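Local structure of pectate lyase 47 (Bacillus sp. TS-47, 1VBL) at residues Leu232-Ser237 / Thr255-Ser260; Asp333-Pro338 / Asp360-Arg365; Leu94-Pro99 / Gly109-Ala114. The protein cleaves pectate by eliminative depolymerisation, as a thermostable, calcium-binding member of polysaccharide lyase family 1. One frame throughout, in Å; residues are numbered along the deposited sequence.

In the fold
All three contacts belong to a single chain whose core is the right-handed parallel beta-helix of family 1 pectate lyases. Along the sequence contact 3 comes first, then contact 1, then contact 2, with no interleaving. The centre of contact 1 lies about 9 Å from the chain centre, where strand 232-235 meets strand 253-257 and Asp233 binds calcium. The other two are peripheral: contact 2 joins the loop after strand 322-332 to the turn between strands 351-361 and 364-367, and contact 3 joins helices 90-97 and 110-126. Their centres lie about 30 and 29 Å from that of contact 1 and about 45 Å from each other, so the calcium site is separate from both outer packings.

Contact 1. Residues Leu232-Ser237 / Thr255-Ser260; sequences LDIKNS and TLIGAS. With CA (calcium ion), chain B.
This is a parallel strand contact inside the right-handed parallel beta-helix, where strand 232-235 lies beside strand 253-257 of the next coil. A single bridge joins Ile234 to Ile257. Ile234 serves it through both of its backbone polar atoms: its N donates to Leu256 O at 2.7 Å, and its O accepts from Gly258 N at 2.8 Å. One step back the pairing changes. Leu256 N lies too far from Leu232 O to bond it and turns instead to the side chain of Asp233, meeting OD1 at 2.9 Å on the anti side of the carboxylate, 32° out of its plane. CG of Asp233 stands beside its own backbone N (chi1 -71°), which brings OD1 alongside CB of Leu256 and sends OD2 to the calcium ion at 2.5 Å. That carboxylate is thus held at both oxygens, which fixes its rotation at the metal. Asp190, Asp229 and three waters also bind the ion, forming the calcium site that in family 1 lyases belongs to the substrate cleft. Leu232 and Ile234 pack with Ile194 and Ile243 of neighbouring strands, and Ile234 CD1 lies 4.3 Å from Ile257 CG1, an aliphatic contact of the kind that lines the interior of these beta-helices. On the calcium side, the extended chain of Lys235 runs past Ala259, its CD touching Ala259 CB at 4.0 Å. Where the strands part, a water accepts from Asn236 N at 2.8 Å and from Ala259 N at 3.0 Å.

Contact 2. Residues Asp333-Pro338 / Asp360-Arg365; sequences DWDIDP and DLPNGR
Trp334 and Asp335, in an irregular loop, run past Leu361 and Pro362 at the start of a type I beta turn, the closest CA atoms, those of Asp335 and Leu361, standing 5.9 Å apart. Asp335 is itself the centre of an inverse gamma turn, closed by a weak bond from Ile336 N to Trp334 O. That carbonyl oxygen also meets the proline ring, with Trp334 O 3.5 Å from Pro362 CD. Leu361 adds van der Waals packing against Ile336, its chi1 of -50° turning CG away from the carbonyl carbon. One of its methyls, CD2, touches Ile336 CG2 at 3.9 Å, the two side chains crossing at about a right angle; the other, CD1, comes 3.8 Å from Ile336 O. The Asp335 carboxylate swings in over the turn, where Asn363 N makes a weak bond to OD2, although the position of that oxygen is doubtful. Outside the contact, Asp333 is tied back to Ser304 and Asn305, and Asn363 OD1 accepts from Arg366. Paired backbone bonds join Leu361 and Gly364, Leu361 N reaching Gly364 O at 2.8 Å. This is a beta hairpin with a two-residue type I turn, linking strands 351-361 and 364-367 and packed on a loop between strands of the parallel beta-helix.

Contact 3. Residues Leu94-Pro99 / Gly109-Ala114; sequences LREYDP and GPLEEA
Tyr97 reaches across from the last turn of helix 90-97 to the first turn of helix 110-126. With CG swung opposite the carbonyl carbon (chi1 -56°), its ring extends toward Leu111 and Glu112, and CE2 settles 3.8 Å from Leu111 CB. Tyr97 OH accepts a weak bond from Glu112 N at 3.3 Å; its stronger partner is Glu108 O. The same Tyr97 OH lies 3.6 Å from Glu112 CB. Glu96 lies next to the ring. Its chi1 of -178° places CG over the centre of one ring face, while Glu96 CB touches Leu111 CD1 at 3.6 Å. The receiving end is a helix N-terminus, with Gly109 at the N-cap, in a helical region outside the parallel beta-helix core. Amides in such a first turn lack partners within the helix: here Leu111 N donates to a water at 2.9 Å, and that water gives a weak, long bond to Tyr97 OH. Glu112 bends at chi2, its carboxylate plane 85° from the Tyr97 ring, and its oxygens go to Arg115 in a salt bridge and to the hydroxyl of Tyr93. Trp102 meets the Tyr97 ring edge-to-face.

Contact 1. Residues Leu232-Ser237 / Thr255-Ser260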
ATOM      1  N   LEU A 232      -0.729  -0.100   0.635  1.00 13.81           N
ATOM      2  CA  LEU A 232      -1.241   0.493  -0.592  1.00 12.84           C
ATOM      3  C   LEU A 232      -0.729  -0.328  -1.770  1.00 12.65           C
ATOM      4  O   LEU A 232       0.416  -0.171  -2.188  1.00 11.70           O
ATOM      5  CB  LEU A 232      -0.738   1.935  -0.702  1.00 13.35           C
ATOM      6  CG  LEU A 232      -1.405   2.914  -1.669  1.00 15.02           C
ATOM      7  CD1 LEU A 232      -0.660   4.243  -1.599  1.00 15.05           C
ATOM      8  CD2 LEU A 232      -1.390   2.369  -3.083  1.00 17.40           C
ATOM      9  N   ASP A 233      -1.573  -1.209  -2.299  1.00 14.51           N
ATOM     10  CA  ASP A 233      -1.171  -2.042  -3.421  1.00 14.65           C
ATOM     11  C   ASP A 233      -1.812  -1.599  -4.722  1.00 14.77           C
ATOM     12  O   ASP A 233      -2.941  -1.109  -4.737  1.00 13.95           O
ATOM     13  CB  ASP A 233      -1.483  -3.512  -3.142  1.00 15.35           C
ATOM     14  CG  ASP A 233      -0.565  -4.106  -2.086  1.00 16.75           C
ATOM     15  OD1 ASP A 233       0.550  -3.581  -1.892  1.00 15.43           O
ATOM     16  OD2 ASP A 233      -0.942  -5.108  -1.456  1.00 16.18           O
ATOM     17  N   ILE A 234      -1.069  -1.779  -5.808  1.00 12.81           N
ATOM     18  CA  ILE A 234      -1.500  -1.377  -7.139  1.00 13.86           C
ATOM     19  C   ILE A 234      -1.302  -2.546  -8.092  1.00 15.33           C
ATOM     20  O   ILE A 234      -0.188  -3.051  -8.237  1.00 15.80           O
ATOM     21  CB  ILE A 234      -0.656  -0.171  -7.608  1.00 13.07           C
ATOM     22  CG1 ILE A 234      -0.822   0.977  -6.602  1.00 13.46           C
ATOM     23  CG2 ILE A 234      -1.064   0.256  -9.012  1.00 12.83           C
ATOM     24  CD1 ILE A 234       0.120   2.141  -6.825  1.00 13.71           C
ATOM     25  N   LYS A 235      -2.373  -2.973  -8.753  1.00 16.22           N
ATOM     26  CA  LYS A 235      -2.258  -4.111  -9.660  1.00 16.79           C
ATOM     27  C   LYS A 235      -3.304  -4.151 -10.764  1.00 16.32           C
ATOM     28  O   LYS A 235      -4.155  -3.267 -10.885  1.00 14.44           O
ATOM     29  CB  LYS A 235      -2.344  -5.413  -8.859  1.00 18.00           C
ATOM     30  CG  LYS A 235      -3.688  -5.623  -8.175  1.00 21.96           C
ATOM     31  CD  LYS A 235      -3.725  -6.930  -7.385  1.00 27.54           C
ATOM     32  CE  LYS A 235      -5.091  -7.153  -6.750  1.00 27.74           C
ATOM     33  NZ  LYS A 235      -5.158  -8.416  -5.959  1.00 29.65           N
ATOM     34  N   ASN A 236      -3.217  -5.206 -11.566  1.00 17.22           N
ATOM     35  CA  ASN A 236      -4.135  -5.453 -12.667  1.00 17.49           C
ATOM     36  C   ASN A 236      -4.396  -4.277 -13.592  1.00 17.44           C
ATOM     37  O   ASN A 236      -5.513  -3.755 -13.668  1.00 16.56           O
ATOM     38  CB  ASN A 236      -5.460  -5.997 -12.130  1.00 19.17           C
ATOM     39  CG  ASN A 236      -5.295  -7.336 -11.437  1.00 23.27           C
ATOM     40  OD1 ASN A 236      -4.364  -8.082 -11.733  1.00 27.51           O
ATOM     41  ND2 ASN A 236      -6.206  -7.653 -10.524  1.00 24.27           N
ATOM     42  N   SER A 237      -3.343  -3.868 -14.292  1.00 15.49           N
ATOM     43  CA  SER A 237      -3.409  -2.791 -15.263  1.00 16.73           C
ATOM     44  C   SER A 237      -3.813  -1.416 -14.753  1.00 15.87           C
ATOM     45  O   SER A 237      -4.274  -0.588 -15.529  1.00 16.28           O
ATOM     46  CB  SER A 237      -4.329  -3.199 -16.416  1.00 19.37           C
ATOM     47  OG  SER A 237      -3.936  -4.455 -16.936  1.00 22.53           O
ATOM     48  N   THR A 255       4.026  -1.435  -0.368  1.00 12.29           N
ATOM     49  CA  THR A 255       3.427  -1.185  -1.673  1.00 12.49           C
ATOM     50  C   THR A 255       3.867  -2.075  -2.824  1.00 12.04           C
ATOM     51  O   THR A 255       5.013  -2.038  -3.265  1.00 12.84           O
ATOM     52  CB  THR A 255       3.650   0.288  -2.090  1.00 13.30           C
ATOM     53  OG1 THR A 255       2.904   1.141  -1.212  1.00 14.72           O
ATOM     54  CG2 THR A 255       3.202   0.525  -3.536  1.00 13.54           C
ATOM     55  N   LEU A 256       2.921  -2.859  -3.317  1.00 13.36           N
ATOM     56  CA  LEU A 256       3.159  -3.744  -4.441  1.00 14.27           C
ATOM     57  C   LEU A 256       2.643  -3.034  -5.693  1.00 13.50           C
ATOM     58  O   LEU A 256       1.560  -2.451  -5.678  1.00 14.62           O
ATOM     59  CB  LEU A 256       2.389  -5.049  -4.233  1.00 16.09           C
ATOM     60  CG  LEU A 256       2.524  -6.167  -5.267  1.00 19.36           C
ATOM     61  CD1 LEU A 256       3.954  -6.691  -5.286  1.00 17.57           C
ATOM     62  CD2 LEU A 256       1.554  -7.288  -4.913  1.00 20.39           C
ATOM     63  N   ILE A 257       3.428  -3.054  -6.763  1.00 12.69           N
ATOM     64  CA  ILE A 257       3.013  -2.447  -8.027  1.00 13.50           C
ATOM     65  C   ILE A 257       3.200  -3.554  -9.064  1.00 15.04           C
ATOM     66  O   ILE A 257       4.313  -3.807  -9.526  1.00 14.52           O
ATOM     67  CB  ILE A 257       3.878  -1.217  -8.393  1.00 13.26           C
ATOM     68  CG1 ILE A 257       3.689  -0.122  -7.329  1.00 12.20           C
ATOM     69  CG2 ILE A 257       3.479  -0.685  -9.776  1.00 11.44           C
ATOM     70  CD1 ILE A 257       4.486   1.152  -7.593  1.00 11.23           C
ATOM     71  N   GLY A 258       2.100  -4.216  -9.410  1.00 14.43           N
ATOM     72  CA  GLY A 258       2.165  -5.325 -10.344  1.00 15.07           C
ATOM     73  C   GLY A 258       2.229  -6.567  -9.476  1.00 15.44           C
ATOM     74  O   GLY A 258       3.190  -6.749  -8.727  1.00 15.88           O
ATOM     75  N   ALA A 259       1.216  -7.424  -9.565  1.00 15.77           N
ATOM     76  CA  ALA A 259       1.169  -8.626  -8.737  1.00 17.15           C
ATOM     77  C   ALA A 259       1.621  -9.933  -9.384  1.00 18.05           C
ATOM     78  O   ALA A 259       1.644 -10.965  -8.715  1.00 17.97           O
ATOM     79  CB  ALA A 259      -0.245  -8.805  -8.179  1.00 17.11           C
ATOM     80  N   SER A 260       1.992  -9.908 -10.660  1.00 18.45           N
ATOM     81  CA  SER A 260       2.395 -11.150 -11.319  1.00 19.02           C
ATOM     82  C   SER A 260       3.432 -11.022 -12.427  1.00 18.34           C
ATOM     83  O   SER A 260       3.336 -10.146 -13.285  1.00 18.04           O
ATOM     84  CB  SER A 260       1.155 -11.849 -11.879  1.00 21.24           C
ATOM     85  OG  SER A 260       1.522 -12.929 -12.717  1.00 24.60           O
TER
HETATM   86 CA    CA B 417      -2.850  -6.788  -1.561  1.00 25.80          CA
HETATM   87  O   HOH W   1      -1.032  -6.902 -11.479  1.00 13.87           O
HETATM   88  O   HOH W   2      -4.667  -8.167  -0.841  1.00 24.75           O
HETATM   89  O   HOH W   3      -3.511  -6.281  -4.043  1.00 23.80           O
HETATM   90  O   HOH W   4      -1.590  -8.765  -2.470  1.00 24.97           O

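Contact 2. Residues Asp333-Pro338 / Asp360-Arg365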
ATOM      1  N   ASP A 333      20.078   3.199  11.597  1.00 15.69           N
ATOM      2  CA  ASP A 333      20.825   3.421  12.827  1.00 15.45           C
ATOM      3  C   ASP A 333      21.814   2.298  13.114  1.00 16.40           C
ATOM      4  O   ASP A 333      22.298   2.143  14.239  1.00 15.59           O
ATOM      5  CB  ASP A 333      19.887   3.660  14.020  1.00 15.08           C
ATOM      6  CG  ASP A 333      19.040   2.456  14.369  1.00 14.75           C
ATOM      7  OD1 ASP A 333      18.208   2.595  15.290  1.00 14.15           O
ATOM      8  OD2 ASP A 333      19.193   1.385  13.746  1.00 15.53           O
ATOM      9  N   TRP A 334      22.114   1.524  12.073  1.00 16.62           N
ATOM     10  CA  TRP A 334      23.087   0.443  12.155  1.00 17.30           C
ATOM     11  C   TRP A 334      23.827   0.410  10.815  1.00 18.23           C
ATOM     12  O   TRP A 334      23.327   0.924   9.811  1.00 16.09           O
ATOM     13  CB  TRP A 334      22.400  -0.894  12.467  1.00 17.57           C
ATOM     14  CG  TRP A 334      21.733  -1.600  11.317  1.00 18.23           C
ATOM     15  CD1 TRP A 334      22.276  -2.575  10.531  1.00 19.25           C
ATOM     16  CD2 TRP A 334      20.378  -1.437  10.877  1.00 16.24           C
ATOM     17  NE1 TRP A 334      21.340  -3.038   9.634  1.00 18.64           N
ATOM     18  CE2 TRP A 334      20.166  -2.357   9.825  1.00 16.38           C
ATOM     19  CE3 TRP A 334      19.320  -0.607  11.272  1.00 15.47           C
ATOM     20  CZ2 TRP A 334      18.937  -2.472   9.160  1.00 14.57           C
ATOM     21  CZ3 TRP A 334      18.093  -0.722  10.611  1.00 12.96           C
ATOM     22  CH2 TRP A 334      17.917  -1.650   9.566  1.00 15.10           C
ATOM     23  N   ASP A 335      25.022  -0.171  10.808  1.00 19.05           N
ATOM     24  CA  ASP A 335      25.845  -0.232   9.602  1.00 20.91           C
ATOM     25  C   ASP A 335      25.414  -1.303   8.608  1.00 20.12           C
ATOM     26  O   ASP A 335      26.134  -2.267   8.354  1.00 20.71           O
ATOM     27  CB  ASP A 335      27.314  -0.428   9.994  1.00 23.87           C
ATOM     28  CG  ASP A 335      27.959   0.859  10.494  1.00 26.33           C
ATOM     29  OD1 ASP A 335      28.947   0.784  11.256  1.00 29.56           O
ATOM     30  OD2 ASP A 335      27.489   1.950  10.108  1.00 27.11           O
ATOM     31  N   ILE A 336      24.238  -1.109   8.030  1.00 18.49           N
ATOM     32  CA  ILE A 336      23.698  -2.051   7.063  1.00 17.80           C
ATOM     33  C   ILE A 336      24.514  -2.061   5.777  1.00 16.77           C
ATOM     34  O   ILE A 336      25.143  -1.070   5.414  1.00 17.43           O
ATOM     35  CB  ILE A 336      22.230  -1.704   6.711  1.00 17.36           C
ATOM     36  CG1 ILE A 336      21.615  -2.815   5.851  1.00 18.16           C
ATOM     37  CG2 ILE A 336      22.175  -0.380   5.959  1.00 17.90           C
ATOM     38  CD1 ILE A 336      20.147  -2.594   5.508  1.00 15.91           C
ATOM     39  N   ASP A 337      24.514  -3.202   5.103  1.00 17.82           N
ATOM     40  CA  ASP A 337      25.205  -3.348   3.831  1.00 18.13           C
ATOM     41  C   ASP A 337      24.254  -2.685   2.832  1.00 17.05           C
ATOM     42  O   ASP A 337      23.161  -3.190   2.589  1.00 16.64           O
ATOM     43  CB  ASP A 337      25.356  -4.832   3.502  1.00 21.01           C
ATOM     44  CG  ASP A 337      26.122  -5.075   2.217  1.00 23.63           C
ATOM     45  OD1 ASP A 337      26.115  -4.196   1.331  1.00 22.79           O
ATOM     46  OD2 ASP A 337      26.721  -6.161   2.093  1.00 27.15           O
ATOM     47  N   PRO A 338      24.648  -1.545   2.246  1.00 17.73           N
ATOM     48  CA  PRO A 338      23.759  -0.877   1.287  1.00 17.37           C
ATOM     49  C   PRO A 338      23.336  -1.691   0.062  1.00 18.10           C
ATOM     50  O   PRO A 338      22.405  -1.304  -0.650  1.00 15.74           O
ATOM     51  CB  PRO A 338      24.527   0.398   0.924  1.00 18.45           C
ATOM     52  CG  PRO A 338      25.966   0.025   1.174  1.00 22.37           C
ATOM     53  CD  PRO A 338      25.896  -0.785   2.436  1.00 19.28           C
ATOM     54  N   ASP A 360      22.544   7.536   5.099  1.00 13.88           N
ATOM     55  CA  ASP A 360      23.010   8.097   6.360  1.00 16.45           C
ATOM     56  C   ASP A 360      23.156   6.947   7.347  1.00 15.46           C
ATOM     57  O   ASP A 360      22.164   6.468   7.899  1.00 15.92           O
ATOM     58  CB  ASP A 360      21.977   9.103   6.877  1.00 17.97           C
ATOM     59  CG  ASP A 360      22.496   9.949   8.022  1.00 22.24           C
ATOM     60  OD1 ASP A 360      23.268   9.437   8.858  1.00 24.05           O
ATOM     61  OD2 ASP A 360      22.107  11.135   8.092  1.00 24.89           O
ATOM     62  N   LEU A 361      24.393   6.506   7.558  1.00 14.59           N
ATOM     63  CA  LEU A 361      24.679   5.398   8.464  1.00 16.27           C
ATOM     64  C   LEU A 361      25.552   5.833   9.642  1.00 16.15           C
ATOM     65  O   LEU A 361      26.127   6.921   9.636  1.00 16.12           O
ATOM     66  CB  LEU A 361      25.398   4.281   7.705  1.00 17.94           C
ATOM     67  CG  LEU A 361      24.771   3.805   6.394  1.00 21.04           C
ATOM     68  CD1 LEU A 361      25.637   2.702   5.795  1.00 21.39           C
ATOM     69  CD2 LEU A 361      23.361   3.301   6.643  1.00 19.83           C
ATOM     70  N   PRO A 362      25.663   4.982  10.671  1.00 17.49           N
ATOM     71  CA  PRO A 362      26.502   5.394  11.798  1.00 18.97           C
ATOM     72  C   PRO A 362      27.962   5.600  11.400  1.00 20.04           C
ATOM     73  O   PRO A 362      28.681   6.358  12.045  1.00 18.52           O
ATOM     74  CB  PRO A 362      26.304   4.272  12.825  1.00 21.64           C
ATOM     75  CG  PRO A 362      25.757   3.115  12.032  1.00 22.88           C
ATOM     76  CD  PRO A 362      24.896   3.765  10.989  1.00 20.20           C
ATOM     77  N   ASN A 363      28.386   4.946  10.320  1.00 19.80           N
ATOM     78  CA  ASN A 363      29.760   5.065   9.853  1.00 23.53           C
ATOM     79  C   ASN A 363      29.908   6.202   8.853  1.00 24.88           C
ATOM     80  O   ASN A 363      30.954   6.343   8.216  1.00 26.22           O
ATOM     81  CB  ASN A 363      30.227   3.747   9.222  1.00 25.01           C
ATOM     82  CG  ASN A 363      29.840   3.622   7.757  1.00 27.79           C
ATOM     83  OD1 ASN A 363      28.763   4.046   7.343  1.00 24.10           O
ATOM     84  ND2 ASN A 363      30.722   3.020   6.967  1.00 31.46           N
ATOM     85  N   GLY A 364      28.859   7.007   8.707  1.00 23.54           N
ATOM     86  CA  GLY A 364      28.933   8.121   7.782  1.00 24.24           C
ATOM     87  C   GLY A 364      27.708   8.390   6.925  1.00 22.51           C
ATOM     88  O   GLY A 364      26.856   7.525   6.712  1.00 19.97           O
ATOM     89  N   ARG A 365      27.644   9.614   6.422  1.00 21.67           N
ATOM     90  CA  ARG A 365      26.554  10.069   5.575  1.00 22.99           C
ATOM     91  C   ARG A 365      27.151  10.501   4.239  1.00 20.61           C
ATOM     92  O   ARG A 365      28.095  11.286   4.208  1.00 19.30           O
ATOM     93  CB  ARG A 365      25.862  11.248   6.254  1.00 26.30           C
ATOM     94  CG  ARG A 365      24.914  12.038   5.389  1.00 29.36           C
ATOM     95  CD  ARG A 365      24.539  13.327   6.096  1.00 32.89           C
ATOM     96  NE  ARG A 365      23.770  14.220   5.240  1.00 37.22           N
ATOM     97  CZ  ARG A 365      23.635  15.525   5.453  1.00 38.77           C
ATOM     98  NH1 ARG A 365      24.222  16.093   6.500  1.00 39.09           N
ATOM     99  NH2 ARG A 365      22.918  16.260   4.617  1.00 39.68           N
TER

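Contact 3. Residues Leu94-Pro99 / Gly109-Ala114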
ATOM      1  N   LEU A  94      -5.769 -25.602  12.669  1.00 19.27           N
ATOM      2  CA  LEU A  94      -4.368 -25.742  13.049  1.00 21.12           C
ATOM      3  C   LEU A  94      -3.959 -27.212  13.086  1.00 21.38           C
ATOM      4  O   LEU A  94      -2.897 -27.581  12.581  1.00 20.97           O
ATOM      5  CB  LEU A  94      -4.130 -25.107  14.419  1.00 22.39           C
ATOM      6  CG  LEU A  94      -3.535 -23.695  14.452  1.00 25.74           C
ATOM      7  CD1 LEU A  94      -4.171 -22.820  13.396  1.00 25.93           C
ATOM      8  CD2 LEU A  94      -3.728 -23.111  15.846  1.00 24.33           C
ATOM      9  N   ARG A  95      -4.805 -28.046  13.682  1.00 20.63           N
ATOM     10  CA  ARG A  95      -4.518 -29.474  13.783  1.00 22.07           C
ATOM     11  C   ARG A  95      -4.515 -30.157  12.420  1.00 21.22           C
ATOM     12  O   ARG A  95      -3.701 -31.039  12.153  1.00 22.50           O
ATOM     13  CB  ARG A  95      -5.546 -30.170  14.685  1.00 23.27           C
ATOM     14  CG  ARG A  95      -5.436 -29.827  16.162  1.00 26.92           C
ATOM     15  CD  ARG A  95      -6.209 -30.834  17.013  1.00 30.27           C
ATOM     16  NE  ARG A  95      -7.651 -30.768  16.793  1.00 31.39           N
ATOM     17  CZ  ARG A  95      -8.446 -29.837  17.311  1.00 34.26           C
ATOM     18  NH1 ARG A  95      -7.942 -28.886  18.088  1.00 34.32           N
ATOM     19  NH2 ARG A  95      -9.745 -29.851  17.046  1.00 33.25           N
ATOM     20  N   GLU A  96      -5.429 -29.739  11.558  1.00 19.98           N
ATOM     21  CA  GLU A  96      -5.561 -30.326  10.231  1.00 20.50           C
ATOM     22  C   GLU A  96      -4.450 -29.985   9.240  1.00 20.60           C
ATOM     23  O   GLU A  96      -3.966 -30.863   8.523  1.00 18.69           O
ATOM     24  CB  GLU A  96      -6.906 -29.915   9.622  1.00 22.30           C
ATOM     25  CG  GLU A  96      -7.199 -30.511   8.247  1.00 24.28           C
ATOM     26  CD  GLU A  96      -7.592 -31.978   8.311  1.00 26.61           C
ATOM     27  OE1 GLU A  96      -7.827 -32.587   7.243  1.00 27.48           O
ATOM     28  OE2 GLU A  96      -7.675 -32.523   9.430  1.00 28.45           O
ATOM     29  N   TYR A  97      -4.033 -28.724   9.212  1.00 18.74           N
ATOM     30  CA  TYR A  97      -3.039 -28.293   8.238  1.00 18.70           C
ATOM     31  C   TYR A  97      -1.611 -28.008   8.691  1.00 17.83           C
ATOM     32  O   TYR A  97      -0.801 -27.527   7.896  1.00 17.92           O
ATOM     33  CB  TYR A  97      -3.597 -27.083   7.486  1.00 16.57           C
ATOM     34  CG  TYR A  97      -4.929 -27.379   6.836  1.00 17.60           C
ATOM     35  CD1 TYR A  97      -5.025 -28.299   5.789  1.00 16.63           C
ATOM     36  CD2 TYR A  97      -6.102 -26.772   7.289  1.00 16.43           C
ATOM     37  CE1 TYR A  97      -6.254 -28.609   5.210  1.00 16.68           C
ATOM     38  CE2 TYR A  97      -7.339 -27.073   6.715  1.00 15.83           C
ATOM     39  CZ  TYR A  97      -7.407 -27.992   5.677  1.00 15.93           C
ATOM     40  OH  TYR A  97      -8.619 -28.291   5.093  1.00 15.54           O
ATOM     41  N   ASP A  98      -1.298 -28.303   9.947  1.00 17.89           N
ATOM     42  CA  ASP A  98       0.053 -28.089  10.453  1.00 19.20           C
ATOM     43  C   ASP A  98       1.027 -28.765   9.484  1.00 19.52           C
ATOM     44  O   ASP A  98       0.815 -29.911   9.083  1.00 19.14           O
ATOM     45  CB  ASP A  98       0.198 -28.718  11.842  1.00 20.20           C
ATOM     46  CG  ASP A  98       1.491 -28.320  12.533  1.00 20.93           C
ATOM     47  OD1 ASP A  98       2.558 -28.357  11.885  1.00 20.99           O
ATOM     48  OD2 ASP A  98       1.439 -27.976  13.730  1.00 23.82           O
ATOM     49  N   PRO A  99       2.105 -28.065   9.091  1.00 20.71           N
ATOM     50  CA  PRO A  99       3.091 -28.635   8.162  1.00 20.77           C
ATOM     51  C   PRO A  99       3.620 -29.969   8.672  1.00 21.87           C
ATOM     52  O   PRO A  99       3.980 -30.854   7.891  1.00 22.39           O
ATOM     53  CB  PRO A  99       4.192 -27.575   8.129  1.00 21.74           C
ATOM     54  CG  PRO A  99       3.465 -26.311   8.424  1.00 22.74           C
ATOM     55  CD  PRO A  99       2.502 -26.710   9.513  1.00 20.69           C
ATOM     56  N   GLY A 109     -10.134 -29.260   1.578  1.00 20.14           N
ATOM     57  CA  GLY A 109     -11.012 -29.936   2.514  1.00 20.99           C
ATOM     58  C   GLY A 109     -12.047 -29.017   3.129  1.00 21.30           C
ATOM     59  O   GLY A 109     -11.970 -27.802   2.974  1.00 19.72           O
ATOM     60  N   PRO A 110     -13.027 -29.576   3.852  1.00 22.19           N
ATOM     61  CA  PRO A 110     -14.087 -28.792   4.494  1.00 21.97           C
ATOM     62  C   PRO A 110     -13.623 -27.626   5.371  1.00 19.90           C
ATOM     63  O   PRO A 110     -14.231 -26.558   5.341  1.00 19.12           O
ATOM     64  CB  PRO A 110     -14.881 -29.845   5.273  1.00 22.75           C
ATOM     65  CG  PRO A 110     -13.889 -30.947   5.500  1.00 26.17           C
ATOM     66  CD  PRO A 110     -13.161 -31.003   4.181  1.00 23.51           C
ATOM     67  N   LEU A 111     -12.556 -27.821   6.143  1.00 18.27           N
ATOM     68  CA  LEU A 111     -12.054 -26.749   7.003  1.00 18.54           C
ATOM     69  C   LEU A 111     -11.531 -25.559   6.201  1.00 16.67           C
ATOM     70  O   LEU A 111     -11.738 -24.410   6.587  1.00 16.57           O
ATOM     71  CB  LEU A 111     -10.956 -27.267   7.934  1.00 18.69           C
ATOM     72  CG  LEU A 111     -11.426 -28.060   9.159  1.00 21.44           C
ATOM     73  CD1 LEU A 111     -10.219 -28.608   9.912  1.00 20.28           C
ATOM     74  CD2 LEU A 111     -12.260 -27.158  10.063  1.00 21.10           C
ATOM     75  N   GLU A 112     -10.845 -25.836   5.096  1.00 17.21           N
ATOM     76  CA  GLU A 112     -10.314 -24.773   4.243  1.00 16.00           C
ATOM     77  C   GLU A 112     -11.486 -24.081   3.553  1.00 16.01           C
ATOM     78  O   GLU A 112     -11.529 -22.856   3.455  1.00 15.99           O
ATOM     79  CB  GLU A 112      -9.344 -25.361   3.209  1.00 16.33           C
ATOM     80  CG  GLU A 112      -8.892 -24.399   2.108  1.00 15.16           C
ATOM     81  CD  GLU A 112      -8.141 -23.177   2.622  1.00 16.85           C
ATOM     82  OE1 GLU A 112      -7.825 -23.104   3.830  1.00 14.16           O
ATOM     83  OE2 GLU A 112      -7.858 -22.280   1.800  1.00 17.43           O
ATOM     84  N   GLU A 113     -12.443 -24.872   3.081  1.00 14.73           N
ATOM     85  CA  GLU A 113     -13.620 -24.321   2.427  1.00 15.36           C
ATOM     86  C   GLU A 113     -14.370 -23.427   3.412  1.00 15.26           C
ATOM     87  O   GLU A 113     -14.902 -22.376   3.042  1.00 12.98           O
ATOM     88  CB  GLU A 113     -14.523 -25.457   1.940  1.00 20.08           C
ATOM     89  CG  GLU A 113     -13.994 -26.161   0.695  1.00 23.31           C
ATOM     90  CD  GLU A 113     -14.562 -27.557   0.520  1.00 26.58           C
ATOM     91  OE1 GLU A 113     -15.679 -27.815   1.013  1.00 27.81           O
ATOM     92  OE2 GLU A 113     -13.891 -28.393  -0.122  1.00 28.63           O
ATOM     93  N   ALA A 114     -14.397 -23.849   4.673  1.00 13.83           N
ATOM     94  CA  ALA A 114     -15.071 -23.091   5.714  1.00 14.62           C
ATOM     95  C   ALA A 114     -14.300 -21.803   5.997  1.00 13.72           C
ATOM     96  O   ALA A 114     -14.899 -20.772   6.290  1.00 13.33           O
ATOM     97  CB  ALA A 114     -15.190 -23.930   6.980  1.00 14.42           C
TER
HETATM   98  O   HOH W   5     -10.972 -30.179   6.775  1.00 28.53           O